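Local coordinates for protein PrimPol AEP domain (PP-N190) (Cyanophage S-2L, PDB 6ZP9) that probably serves as the primase-polymerase catalytic core of the phage, an archaeo-eukaryotic primase (AEP) domain that joins nucleotides into DNA, at residues A[68-73]-A[162-167]; A[26-31]-A[72-77]; A[86-91]-A[127-132]; A[98-103]-A[120-125]. One frame throughout, in Å; residues are numbered along the deposited sequence.

Contacts 1 and 3 each pair neighbouring antiparallel strands, contact 1 in one four-stranded sheet and contact 3 in the other, their centres about 14 Å apart. Phe89 of contact 3 bridges them by packing on Val72 and Met162. Contact 2 continues from strand 67-71 and joins contact 3 where Asn86 ND2 lies 2.9 Å from Leu26 O. A calcium ion lies about 9 Å from the Phe129 side chain of contact 3. Contact 4 shares strand 123-129 with contact 3 and is about 24 Å, centre to centre, from contact 2, across the middle of the chain. His124 brings contact 4 to Met162 and Arg163 and to Glu91 of contact 3, probably near the active cleft.

Contact 1. Residues A[68-73]-A[162-167]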
loop_
_atom_site.group_PDB
_atom_site.type_symbol
_atom_site.label_atom_id
_atom_site.label_comp_id
_atom_site.label_asym_id
_atom_site.label_seq_id
_atom_site.Cartn_x
_atom_site.Cartn_y
_atom_site.Cartn_z
ATOM N N SER A 68 -10.531 -2.458 3.715
ATOM C CA SER A 68 -10.282 -1.120 3.196
ATOM C C SER A 68 -8.932 -1.059 2.499
ATOM O O SER A 68 -7.922 -1.483 3.068
ATOM C CB SER A 68 -10.315 -0.089 4.323
ATOM O OG SER A 68 -11.589 -0.053 4.941
ATOM N N TYR A 69 -8.923 -0.484 1.296
ATOM C CA TYR A 69 -7.741 -0.381 0.450
ATOM C C TYR A 69 -7.745 0.969 -0.256
ATOM O O TYR A 69 -8.804 1.563 -0.498
ATOM C CB TYR A 69 -7.705 -1.472 -0.630
ATOM C CG TYR A 69 -7.764 -2.886 -0.109
ATOM C CD1 TYR A 69 -8.980 -3.461 0.252
ATOM C CD2 TYR A 69 -6.606 -3.652 0.025
ATOM C CE1 TYR A 69 -9.048 -4.765 0.736
ATOM C CE2 TYR A 69 -6.660 -4.956 0.509
ATOM C CZ TYR A 69 -7.889 -5.510 0.861
ATOM O OH TYR A 69 -7.975 -6.805 1.338
ATOM N N ILE A 70 -6.555 1.428 -0.645
ATOM C CA ILE A 70 -6.444 2.575 -1.540
ATOM C C ILE A 70 -5.580 2.211 -2.736
ATOM O O ILE A 70 -4.645 1.415 -2.633
ATOM C CB ILE A 70 -5.861 3.824 -0.843
ATOM C CG1 ILE A 70 -4.584 3.467 -0.059
ATOM C CG2 ILE A 70 -6.934 4.485 0.032
ATOM C CD1 ILE A 70 -3.828 4.709 0.443
ATOM N N VAL A 71 -5.895 2.812 -3.878
ATOM C CA VAL A 71 -4.985 2.767 -5.012
ATOM C C VAL A 71 -3.779 3.637 -4.682
ATOM O O VAL A 71 -3.920 4.835 -4.405
ATOM C CB VAL A 71 -5.685 3.243 -6.290
ATOM C CG1 VAL A 71 -4.736 3.123 -7.485
ATOM C CG2 VAL A 71 -6.959 2.459 -6.516
ATOM N N VAL A 72 -2.586 3.038 -4.689
ATOM C CA VAL A 72 -1.387 3.799 -4.344
ATOM C C VAL A 72 -1.046 4.790 -5.456
ATOM O O VAL A 72 -0.810 5.979 -5.201
ATOM C CB VAL A 72 -0.213 2.850 -4.030
ATOM C CG1 VAL A 72 1.068 3.638 -3.759
ATOM C CG2 VAL A 72 -0.545 1.947 -2.831
ATOM N N GLY A 73 -1.051 4.329 -6.706
ATOM C CA GLY A 73 -0.789 5.219 -7.817
ATOM C C GLY A 73 -1.879 6.269 -7.993
ATOM O O GLY A 73 -2.972 6.196 -7.428
ATOM N N MET A 162 -3.636 -1.228 -1.933
ATOM C CA MET A 162 -2.978 -1.721 -0.731
ATOM C C MET A 162 -3.831 -1.391 0.482
ATOM O O MET A 162 -4.525 -0.371 0.511
ATOM C CB MET A 162 -1.574 -1.099 -0.640
ATOM C CG MET A 162 -0.564 -1.509 -1.702
ATOM S SD MET A 162 -0.040 -3.209 -1.574
ATOM C CE MET A 162 1.129 -2.882 -0.296
ATOM N N ARG A 163 -3.755 -2.257 1.493
ATOM C CA ARG A 163 -4.511 -2.070 2.731
ATOM C C ARG A 163 -4.304 -0.670 3.288
ATOM O O ARG A 163 -3.175 -0.174 3.359
ATOM C CB ARG A 163 -4.051 -3.050 3.758
ATOM C CG ARG A 163 -4.627 -4.433 3.599
ATOM C CD ARG A 163 -6.121 -4.544 3.847
ATOM N NE ARG A 163 -6.527 -5.901 3.622
ATOM C CZ ARG A 163 -6.796 -6.751 4.575
ATOM N NH1 ARG A 163 -7.091 -7.972 4.276
ATOM N NH2 ARG A 163 -6.797 -6.375 5.786
ATOM N N LEU A 164 -5.400 -0.018 3.681
ATOM C CA LEU A 164 -5.387 1.346 4.189
ATOM C C LEU A 164 -5.192 1.351 5.710
ATOM O O LEU A 164 -5.889 0.630 6.435
ATOM C CB LEU A 164 -6.697 2.033 3.790
ATOM C CG LEU A 164 -6.951 3.444 4.300
ATOM C CD1 LEU A 164 -5.902 4.422 3.754
ATOM C CD2 LEU A 164 -8.382 3.895 3.961
ATOM N N ALA A 165 -4.237 2.156 6.188
ATOM C CA ALA A 165 -3.997 2.291 7.624
ATOM C C ALA A 165 -5.222 2.871 8.314
ATOM O O ALA A 165 -5.971 3.655 7.731
ATOM C CB ALA A 165 -2.791 3.196 7.895
ATOM N N GLY A 166 -5.428 2.471 9.567
ATOM C CA GLY A 166 -6.510 3.015 10.359
ATOM C C GLY A 166 -7.853 2.353 10.179
ATOM O O GLY A 166 -8.828 2.800 10.805
ATOM N N CYS A 167 -7.952 1.316 9.342
ATOM C CA CYS A 167 -9.196 0.570 9.181
ATOM C C CYS A 167 -8.995 -0.868 9.629
ATOM O O CYS A 167 -7.883 -1.401 9.536
ATOM C CB CYS A 167 -9.690 0.571 7.728
ATOM S SG CYS A 167 -9.851 2.222 7.031
#
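Ile70 and Met162 form an antiparallel hydrogen-bonded pair: Ile70 N donates to Met162 O at 2.9 Å and Met162 N returns a bond to Ile70 O. One residue along, Tyr69 and Arg163 make a non-hydrogen-bonded pair, their CA atoms 4.3 Å apart. Pairing then reaches past the regular strand, where Leu164 N meets Ser68 O at 3.0 Å. A type II turn from Leu164 to Cys167, with Gly166 at positive phi, then reverses the chain and returns Cys167 to Ser68.

Although their first bonds diverge, the side chains of Tyr69 and Arg163 run alongside each other, the ring and guanidinium planes 85° apart. A bend in the arginine at chi2 (-67°) lays its methylenes along the ring, with Arg163 CD 3.4 Å from Tyr69 CE2, and brings NE to Tyr69 OH at 2.9 Å in a weak, bent hydrogen bond. The phenol oxygen sits at the guanidinium edge, while His169 ND1 takes Arg163 NH2. Leu164 crosses Ile70 at about a right angle, its CD1 3.9 Å from Ile70 CG2. Met162 CG packs 3.6 Å from Val72 CG2. Cys167 packs its CB 3.4 Å from Ser68 OG, a hydroxyl that is hydrogen-bonded to Tyr35.

This is the antiparallel edge pairing of one four-stranded sheet of the AEP domain: strand 161-163 is an outermost strand, and strand 67-71 has strand 34-38 as its other neighbour, through backbone bonds of Val71 with Arg34 and Tyr69 with Arg36. Helix 16-25 packs Ile19 against Leu164 and Cys167, and Met162 touches His124 and Tyr126 of strand 123-129.

Contact 2. Residues A[26-31]-A[72-77]; sequences LRKDIA and VGDGGD
Lys28 and Asp74 join two loops by a salt bridge, Lys28 NZ to Asp74 OD1 at 2.7 Å, with the two side chains sliding past each other in opposite directions. The ammonium group approaches from above the carboxylate plane. Bends at chi3 (75°) and chi4 (70°) curl the lysine chain so that NZ also reaches the backbone of the loop after strand 67-71.

There it donates to Val72 O at 2.9 Å and, weakly, to Gly73 O at 3.3 Å; Val71 O is a further weak partner.

Two waters add to the direct bonds. One spans Arg27 O and Asp74 OD2, the latter at 2.8 Å; the other accepts from Asp29 N and donates to Asp74 OD1 at 2.7 Å, so that both carboxylate oxygens are engaged.

Apolar contact is slight, Leu26 CD1 lying 4.3 Å from Val72 CG1. Leu26 lies at the end of helix 16-25, which Arg27, at positive phi, closes in a Schellman motif, and beyond it an Asx turn at Asp29 leads toward strand 34-38.

A single ammonium group thus draws together a carboxylate and successive carbonyl oxygens of a chain that is leaving its sheet. The carboxylate, with the carbonyl oxygens also facing NZ, would probably favour the charged form of the lysine.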
loop_
_atom_site.group_PDB
_atom_site.type_symbol
_atom_site.label_atom_id
_atom_site.label_comp_id
_atom_site.label_asym_id
_atom_site.label_seq_id
_atom_site.Cartn_x
_atom_site.Cartn_y
_atom_site.Cartn_z
ATOM N N LEU A 26 2.566 8.981 1.649
ATOM C CA LEU A 26 2.594 8.701 0.220
ATOM C C LEU A 26 2.561 9.962 -0.633
ATOM O O LEU A 26 2.498 9.849 -1.864
ATOM C CB LEU A 26 1.421 7.793 -0.161
ATOM C CG LEU A 26 1.541 6.353 0.344
ATOM C CD1 LEU A 26 0.264 5.599 -0.012
ATOM C CD2 LEU A 26 2.780 5.662 -0.237
ATOM N N ARG A 27 2.612 11.143 -0.007
ATOM C CA ARG A 27 2.561 12.436 -0.704
ATOM C C ARG A 27 1.345 12.534 -1.626
ATOM O O ARG A 27 1.389 13.165 -2.687
ATOM C CB ARG A 27 3.868 12.700 -1.455
ATOM C CG ARG A 27 5.064 12.774 -0.495
ATOM C CD ARG A 27 6.422 12.886 -1.202
ATOM N NE ARG A 27 6.515 14.089 -2.021
ATOM C CZ ARG A 27 6.913 15.271 -1.563
ATOM N NH1 ARG A 27 7.259 15.404 -0.290
ATOM N NH2 ARG A 27 6.973 16.316 -2.378
ATOM N N LYS A 28 0.235 11.928 -1.210
ATOM C CA LYS A 28 -0.996 11.915 -1.986
ATOM C C LYS A 28 -1.944 13.029 -1.547
ATOM O O LYS A 28 -1.766 13.680 -0.514
ATOM C CB LYS A 28 -1.686 10.556 -1.869
ATOM C CG LYS A 28 -1.022 9.476 -2.683
ATOM C CD LYS A 28 -1.677 8.115 -2.423
ATOM C CE LYS A 28 -3.021 8.026 -3.123
ATOM N NZ LYS A 28 -2.897 7.948 -4.618
ATOM N N ASP A 29 -2.962 13.244 -2.368
ATOM C CA ASP A 29 -3.961 14.289 -2.191
ATOM C C ASP A 29 -5.281 13.589 -1.917
ATOM O O ASP A 29 -5.740 12.800 -2.747
ATOM C CB ASP A 29 -4.029 15.155 -3.455
ATOM C CG ASP A 29 -5.024 16.305 -3.358
ATOM O OD1 ASP A 29 -5.852 16.345 -2.423
ATOM O OD2 ASP A 29 -4.973 17.188 -4.247
ATOM N N ILE A 30 -5.888 13.865 -0.759
ATOM C CA ILE A 30 -7.113 13.140 -0.434
ATOM C C ILE A 30 -8.181 13.360 -1.505
ATOM O O ILE A 30 -8.954 12.449 -1.810
ATOM C CB ILE A 30 -7.637 13.515 0.965
ATOM C CG1 ILE A 30 -8.780 12.564 1.331
ATOM C CG2 ILE A 30 -8.120 14.975 1.004
ATOM C CD1 ILE A 30 -9.172 12.578 2.775
ATOM N N ALA A 31 -8.211 14.543 -2.124
ATOM C CA ALA A 31 -9.220 14.850 -3.137
ATOM C C ALA A 31 -9.142 13.944 -4.362
ATOM O O ALA A 31 -10.137 13.813 -5.083
ATOM C CB ALA A 31 -9.088 16.308 -3.590
ATOM N N VAL A 72 -2.586 3.038 -4.689
ATOM C CA VAL A 72 -1.387 3.799 -4.344
ATOM C C VAL A 72 -1.046 4.790 -5.456
ATOM O O VAL A 72 -0.810 5.979 -5.201
ATOM C CB VAL A 72 -0.213 2.850 -4.030
ATOM C CG1 VAL A 72 1.068 3.638 -3.759
ATOM C CG2 VAL A 72 -0.545 1.947 -2.831
ATOM N N GLY A 73 -1.051 4.329 -6.706
ATOM C CA GLY A 73 -0.789 5.219 -7.817
ATOM C C GLY A 73 -1.879 6.269 -7.993
ATOM O O GLY A 73 -2.972 6.196 -7.428
ATOM N N ASP A 74 -1.572 7.271 -8.813
ATOM C CA ASP A 74 -2.426 8.435 -8.963
ATOM C C ASP A 74 -3.054 8.485 -10.348
ATOM O O ASP A 74 -2.371 8.265 -11.353
ATOM C CB ASP A 74 -1.630 9.700 -8.676
ATOM C CG ASP A 74 -1.384 9.872 -7.195
ATOM O OD1 ASP A 74 -2.390 9.837 -6.446
ATOM O OD2 ASP A 74 -0.211 10.009 -6.774
ATOM N N GLY A 75 -4.363 8.758 -10.392
ATOM C CA GLY A 75 -5.040 8.960 -11.659
ATOM C C GLY A 75 -6.356 8.225 -11.838
ATOM O O GLY A 75 -7.127 8.582 -12.734
ATOM N N GLY A 76 -6.636 7.216 -11.023
ATOM C CA GLY A 76 -7.865 6.463 -11.186
ATOM C C GLY A 76 -7.716 5.045 -10.670
ATOM O O GLY A 76 -6.854 4.757 -9.847
ATOM N N ASP A 77 -8.581 4.168 -11.185
ATOM C CA ASP A 77 -8.748 2.817 -10.659
ATOM C C ASP A 77 -8.114 1.726 -11.516
ATOM O O ASP A 77 -7.882 0.619 -11.010
ATOM C CB ASP A 77 -10.241 2.486 -10.514
ATOM C CG ASP A 77 -10.923 3.331 -9.476
ATOM O OD1 ASP A 77 -10.256 3.715 -8.492
ATOM O OD2 ASP A 77 -12.130 3.618 -9.638
HETATM O O HOH W 1 0.215 12.562 -5.671
HETATM O O HOH W 2 -3.414 11.540 -4.587
#

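Contact 3. Residues A[86-91]-A[127-132]; sequences NAIFGE and WVFHSP
Ile88 and Trp127 meet through their side-chain torsions. With chi1 at 54°, Ile88 holds CG1 between its backbone N and carbonyl carbon, 3.9 Å from Trp127 CB, and leaves CG2 to Phe129. In the tryptophan, chi1 (-67°) sets CG beside its own N and chi2 (-100°) turns the edge of the indole to Ile88 O. Phe129 crosses the isoleucine at a slant, its CE2 4.0 Å from Ile88 CG2.

The backbones between them are antiparallel. Trp127 N binds Ile88 O at 2.9 Å almost straight, Ile88 N returns a more bent bond of 3.0 Å to Trp127 O, and Phe129 N binds Asn86 O at 2.9 Å. Ala87 and Val128 form the non-hydrogen-bonded pair between.

Where strand 123-129 turns its corner, Asn86 lies alongside Pro132, with Asn86 OD1 3.3 Å from Pro132 CA; the amide nitrogen ND2 is taken by Leu26 O.

Trp138 and Gln142 of helix 135-149 pack on Ile88, and Met191 of helix 188-194 touches Ile88, Trp127 and Phe129. This is the layering of an antiparallel sheet with helices on one face, here at an outermost strand of the second sheet of the AEP domain.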
loop_
_atom_site.group_PDB
_atom_site.type_symbol
_atom_site.label_atom_id
_atom_site.label_comp_id
_atom_site.label_asym_id
_atom_site.label_seq_id
_atom_site.Cartn_x
_atom_site.Cartn_y
_atom_site.Cartn_z
ATOM N N ASN A 86 3.989 7.351 -6.458
ATOM C CA ASN A 86 4.910 8.050 -5.567
ATOM C C ASN A 86 5.807 7.131 -4.744
ATOM O O ASN A 86 6.677 7.634 -4.023
ATOM C CB ASN A 86 4.134 8.942 -4.603
ATOM C CG ASN A 86 3.481 10.093 -5.298
ATOM O OD1 ASN A 86 3.831 10.408 -6.437
ATOM N ND2 ASN A 86 2.529 10.739 -4.625
ATOM N N ALA A 87 5.617 5.816 -4.817
ATOM C CA ALA A 87 6.363 4.876 -3.992
ATOM C C ALA A 87 6.432 3.536 -4.709
ATOM O O ALA A 87 5.555 3.213 -5.510
ATOM C CB ALA A 87 5.691 4.695 -2.623
ATOM N N ILE A 88 7.469 2.752 -4.415
ATOM C CA ILE A 88 7.415 1.315 -4.660
ATOM C C ILE A 88 7.121 0.643 -3.322
ATOM O O ILE A 88 7.315 1.228 -2.250
ATOM C CB ILE A 88 8.703 0.748 -5.305
ATOM C CG1 ILE A 88 9.936 1.124 -4.473
ATOM C CG2 ILE A 88 8.802 1.199 -6.771
ATOM C CD1 ILE A 88 11.232 0.531 -5.011
ATOM N N PHE A 89 6.643 -0.598 -3.378
ATOM C CA PHE A 89 6.117 -1.245 -2.180
ATOM C C PHE A 89 5.969 -2.737 -2.435
ATOM O O PHE A 89 5.859 -3.179 -3.585
ATOM C CB PHE A 89 4.768 -0.638 -1.774
ATOM C CG PHE A 89 3.783 -0.532 -2.915
ATOM C CD1 PHE A 89 3.754 0.605 -3.715
ATOM C CD2 PHE A 89 2.903 -1.563 -3.190
ATOM C CE1 PHE A 89 2.867 0.710 -4.770
ATOM C CE2 PHE A 89 2.009 -1.465 -4.238
ATOM C CZ PHE A 89 1.987 -0.322 -5.031
ATOM N N GLY A 90 5.945 -3.510 -1.351
ATOM C CA GLY A 90 5.725 -4.937 -1.514
ATOM C C GLY A 90 5.534 -5.640 -0.189
ATOM O O GLY A 90 5.563 -5.028 0.882
ATOM N N GLU A 91 5.341 -6.950 -0.281
ATOM C CA GLU A 91 5.080 -7.771 0.890
ATOM C C GLU A 91 5.516 -9.194 0.589
ATOM O O GLU A 91 5.450 -9.641 -0.558
ATOM C CB GLU A 91 3.587 -7.760 1.261
ATOM C CG GLU A 91 2.698 -8.277 0.127
ATOM C CD GLU A 91 1.207 -8.310 0.460
ATOM O OE1 GLU A 91 0.835 -8.594 1.619
ATOM O OE2 GLU A 91 0.393 -8.057 -0.452
ATOM N N TRP A 127 8.721 2.394 -0.038
ATOM C CA TRP A 127 9.842 3.291 -0.295
ATOM C C TRP A 127 9.297 4.465 -1.105
ATOM O O TRP A 127 8.884 4.291 -2.260
ATOM C CB TRP A 127 10.971 2.570 -1.037
ATOM C CG TRP A 127 11.674 1.481 -0.252
ATOM C CD1 TRP A 127 12.881 1.576 0.398
ATOM C CD2 TRP A 127 11.231 0.131 -0.072
ATOM N NE1 TRP A 127 13.202 0.370 0.980
ATOM C CE2 TRP A 127 12.213 -0.534 0.703
ATOM C CE3 TRP A 127 10.099 -0.582 -0.484
ATOM C CZ2 TRP A 127 12.089 -1.873 1.080
ATOM C CZ3 TRP A 127 9.980 -1.921 -0.105
ATOM C CH2 TRP A 127 10.973 -2.549 0.667
ATOM N N VAL A 128 9.279 5.658 -0.499
ATOM C CA VAL A 128 8.635 6.830 -1.088
ATOM C C VAL A 128 9.681 7.687 -1.783
ATOM O O VAL A 128 10.765 7.924 -1.235
ATOM C CB VAL A 128 7.892 7.640 -0.010
ATOM C CG1 VAL A 128 7.207 8.844 -0.640
ATOM C CG2 VAL A 128 6.884 6.746 0.703
ATOM N N PHE A 129 9.359 8.159 -2.986
ATOM C CA PHE A 129 10.273 8.990 -3.756
ATOM C C PHE A 129 10.004 10.476 -3.512
ATOM O O PHE A 129 8.924 10.872 -3.065
ATOM C CB PHE A 129 10.159 8.673 -5.246
ATOM C CG PHE A 129 10.477 7.252 -5.578
ATOM C CD1 PHE A 129 11.791 6.805 -5.567
ATOM C CD2 PHE A 129 9.464 6.357 -5.894
ATOM C CE1 PHE A 129 12.091 5.486 -5.866
ATOM C CE2 PHE A 129 9.754 5.041 -6.194
ATOM C CZ PHE A 129 11.070 4.604 -6.179
ATOM N N HIS A 130 11.011 11.302 -3.822
ATOM C CA HIS A 130 10.865 12.743 -3.644
ATOM C C HIS A 130 9.914 13.366 -4.666
ATOM O O HIS A 130 9.340 14.430 -4.396
ATOM C CB HIS A 130 12.244 13.426 -3.682
ATOM C CG HIS A 130 13.011 13.211 -4.953
ATOM N ND1 HIS A 130 12.607 13.726 -6.168
ATOM C CD2 HIS A 130 14.181 12.566 -5.192
ATOM C CE1 HIS A 130 13.480 13.391 -7.104
ATOM N NE2 HIS A 130 14.448 12.692 -6.539
ATOM N N SER A 131 9.708 12.722 -5.807
ATOM C CA SER A 131 8.833 13.215 -6.863
ATOM C C SER A 131 8.041 12.053 -7.442
ATOM O O SER A 131 8.461 10.896 -7.330
ATOM C CB SER A 131 9.637 13.901 -7.980
ATOM O OG SER A 131 10.533 14.870 -7.450
ATOM N N PRO A 132 6.892 12.326 -8.068
ATOM C CA PRO A 132 6.132 11.243 -8.698
ATOM C C PRO A 132 6.938 10.609 -9.818
ATOM O O PRO A 132 7.692 11.283 -10.515
ATOM C CB PRO A 132 4.884 11.949 -9.242
ATOM C CG PRO A 132 4.793 13.236 -8.473
ATOM C CD PRO A 132 6.224 13.627 -8.245
HETATM O O HOH W 3 6.710 10.987 -4.627
#

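Contact 4. Residues A[98-103]-A[120-125]; sequences AWQVGA and GKSIHH
Gln100 grips the backbone of segment 120-125 with both ends of its amide. Gln100 NE2 donates to Lys121 O at 3.0 Å, lying in the carbonyl plane, and OE1 accepts Ile123 N at 3.0 Å, that donor standing 38° above the amide plane. The residues held in this way flank Ser122, and the sequence Ser122-Ile123-His124 matches the Ser-x-His motif of the AEP superfamily, which leads into strand 123-129. Gln100 NE2 has a second acceptor in Gly95 O, so the side chain also ties down the chain just ahead of helix 97-102.

A water extends the network. It donates to Gln100 OE1 at 2.8 Å and to Ile123 O at 2.6 Å, and it is hydrogen-bonded to His125 NE2 at 3.0 Å; Gln115 holds the other ring nitrogen, ND1, so both nitrogens have partners. Lys121 NZ turns away to a salt bridge with Asp93.

Around this polar core the packing is apolar and partly aromatic. The short helix runs almost parallel to the strand, 3° between their directions, with axes 8.6 Å apart. Ile123 points into the gap with CG1 beside its backbone N (chi1 -58°), which places that atom 3.9 Å from Val101 CG2. Phe179 of strand 177-179 touches both residues, and Trp92 meets the imidazole of His125. At the edge of that ring, His125 CE1 approaches the backbone carbonyl Gln100 O to 3.1 Å.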
loop_
_atom_site.group_PDB
_atom_site.type_symbol
_atom_site.label_atom_id
_atom_site.label_comp_id
_atom_site.label_asym_id
_atom_site.label_seq_id
_atom_site.Cartn_x
_atom_site.Cartn_y
_atom_site.Cartn_z
ATOM N N ALA A 98 7.601 -11.109 12.808
ATOM C CA ALA A 98 8.778 -10.395 13.296
ATOM C C ALA A 98 9.922 -10.467 12.294
ATOM O O ALA A 98 10.644 -9.482 12.095
ATOM C CB ALA A 98 9.213 -10.964 14.644
ATOM N N TRP A 99 10.115 -11.629 11.663
ATOM C CA TRP A 99 11.135 -11.728 10.628
ATOM C C TRP A 99 10.822 -10.782 9.472
ATOM O O TRP A 99 11.724 -10.123 8.935
ATOM C CB TRP A 99 11.248 -13.174 10.136
ATOM C CG TRP A 99 12.041 -13.293 8.881
ATOM C CD1 TRP A 99 13.399 -13.367 8.771
ATOM C CD2 TRP A 99 11.527 -13.337 7.546
ATOM N NE1 TRP A 99 13.764 -13.453 7.447
ATOM C CE2 TRP A 99 12.633 -13.436 6.676
ATOM C CE3 TRP A 99 10.239 -13.291 7.000
ATOM C CZ2 TRP A 99 12.490 -13.493 5.294
ATOM C CZ3 TRP A 99 10.101 -13.349 5.631
ATOM C CH2 TRP A 99 11.222 -13.447 4.791
ATOM N N GLN A 100 9.539 -10.677 9.102
ATOM C CA GLN A 100 9.146 -9.845 7.964
ATOM C C GLN A 100 9.523 -8.386 8.174
ATOM O O GLN A 100 9.879 -7.687 7.216
ATOM C CB GLN A 100 7.646 -9.954 7.730
ATOM C CG GLN A 100 7.198 -11.286 7.174
ATOM C CD GLN A 100 5.766 -11.245 6.731
ATOM O OE1 GLN A 100 5.316 -10.276 6.111
ATOM N NE2 GLN A 100 5.023 -12.288 7.059
ATOM N N VAL A 101 9.460 -7.909 9.420
ATOM C CA VAL A 101 9.699 -6.495 9.681
ATOM C C VAL A 101 11.110 -6.103 9.267
ATOM O O VAL A 101 11.325 -5.033 8.687
ATOM C CB VAL A 101 9.434 -6.173 11.160
ATOM C CG1 VAL A 101 9.878 -4.756 11.475
ATOM C CG2 VAL A 101 7.956 -6.371 11.481
ATOM N N GLY A 102 12.092 -6.960 9.541
ATOM C CA GLY A 102 13.466 -6.588 9.277
ATOM C C GLY A 102 14.120 -7.237 8.068
ATOM O O GLY A 102 15.264 -6.904 7.739
ATOM N N ALA A 103 13.413 -8.140 7.385
ATOM C CA ALA A 103 14.045 -8.967 6.356
ATOM C C ALA A 103 14.500 -8.190 5.121
ATOM O O ALA A 103 15.243 -8.750 4.302
ATOM C CB ALA A 103 13.095 -10.090 5.926
ATOM N N GLY A 120 -3.241 -8.885 9.153
ATOM C CA GLY A 120 -3.175 -10.187 8.535
ATOM C C GLY A 120 -1.777 -10.769 8.566
ATOM O O GLY A 120 -0.975 -10.493 9.464
ATOM N N LYS A 121 -1.460 -11.543 7.500
ATOM C CA LYS A 121 -0.266 -12.373 7.514
ATOM C C LYS A 121 0.982 -11.662 7.007
ATOM O O LYS A 121 2.061 -12.262 7.042
ATOM C CB LYS A 121 -0.493 -13.634 6.673
ATOM C CG LYS A 121 -0.746 -13.345 5.200
ATOM C CD LYS A 121 -0.893 -14.628 4.395
ATOM C CE LYS A 121 -1.337 -14.332 2.972
ATOM N NZ LYS A 121 -0.190 -14.275 2.027
ATOM N N SER A 122 0.889 -10.411 6.551
ATOM C CA SER A 122 2.013 -9.762 5.891
ATOM C C SER A 122 2.226 -8.349 6.417
ATOM O O SER A 122 1.271 -7.634 6.729
ATOM C CB SER A 122 1.763 -9.643 4.362
ATOM O OG SER A 122 1.673 -10.928 3.773
ATOM N N ILE A 123 3.486 -7.982 6.545
ATOM C CA ILE A 123 3.912 -6.596 6.698
ATOM C C ILE A 123 3.992 -5.971 5.313
ATOM O O ILE A 123 4.408 -6.628 4.342
ATOM C CB ILE A 123 5.276 -6.534 7.415
ATOM C CG1 ILE A 123 5.208 -7.204 8.797
ATOM C CG2 ILE A 123 5.826 -5.090 7.464
ATOM C CD1 ILE A 123 4.258 -6.541 9.797
ATOM N N HIS A 124 3.596 -4.707 5.200
ATOM C CA HIS A 124 3.742 -3.954 3.961
ATOM C C HIS A 124 4.906 -2.976 4.088
ATOM O O HIS A 124 5.024 -2.272 5.097
ATOM C CB HIS A 124 2.448 -3.210 3.627
ATOM C CG HIS A 124 1.328 -4.115 3.210
ATOM N ND1 HIS A 124 0.104 -3.646 2.783
ATOM C CD2 HIS A 124 1.252 -5.465 3.158
ATOM C CE1 HIS A 124 -0.675 -4.667 2.476
ATOM N NE2 HIS A 124 -0.003 -5.783 2.695
ATOM N N HIS A 125 5.770 -2.949 3.074
ATOM C CA HIS A 125 6.954 -2.099 3.054
ATOM C C HIS A 125 6.814 -1.072 1.942
ATOM O O HIS A 125 6.461 -1.427 0.817
ATOM C CB HIS A 125 8.223 -2.927 2.827
ATOM C CG HIS A 125 8.276 -4.175 3.643
ATOM N ND1 HIS A 125 8.901 -4.235 4.870
ATOM C CD2 HIS A 125 7.776 -5.412 3.414
ATOM C CE1 HIS A 125 8.781 -5.455 5.363
ATOM N NE2 HIS A 125 8.103 -6.189 4.499
HETATM O O HOH W 4 6.250 -8.521 4.158
#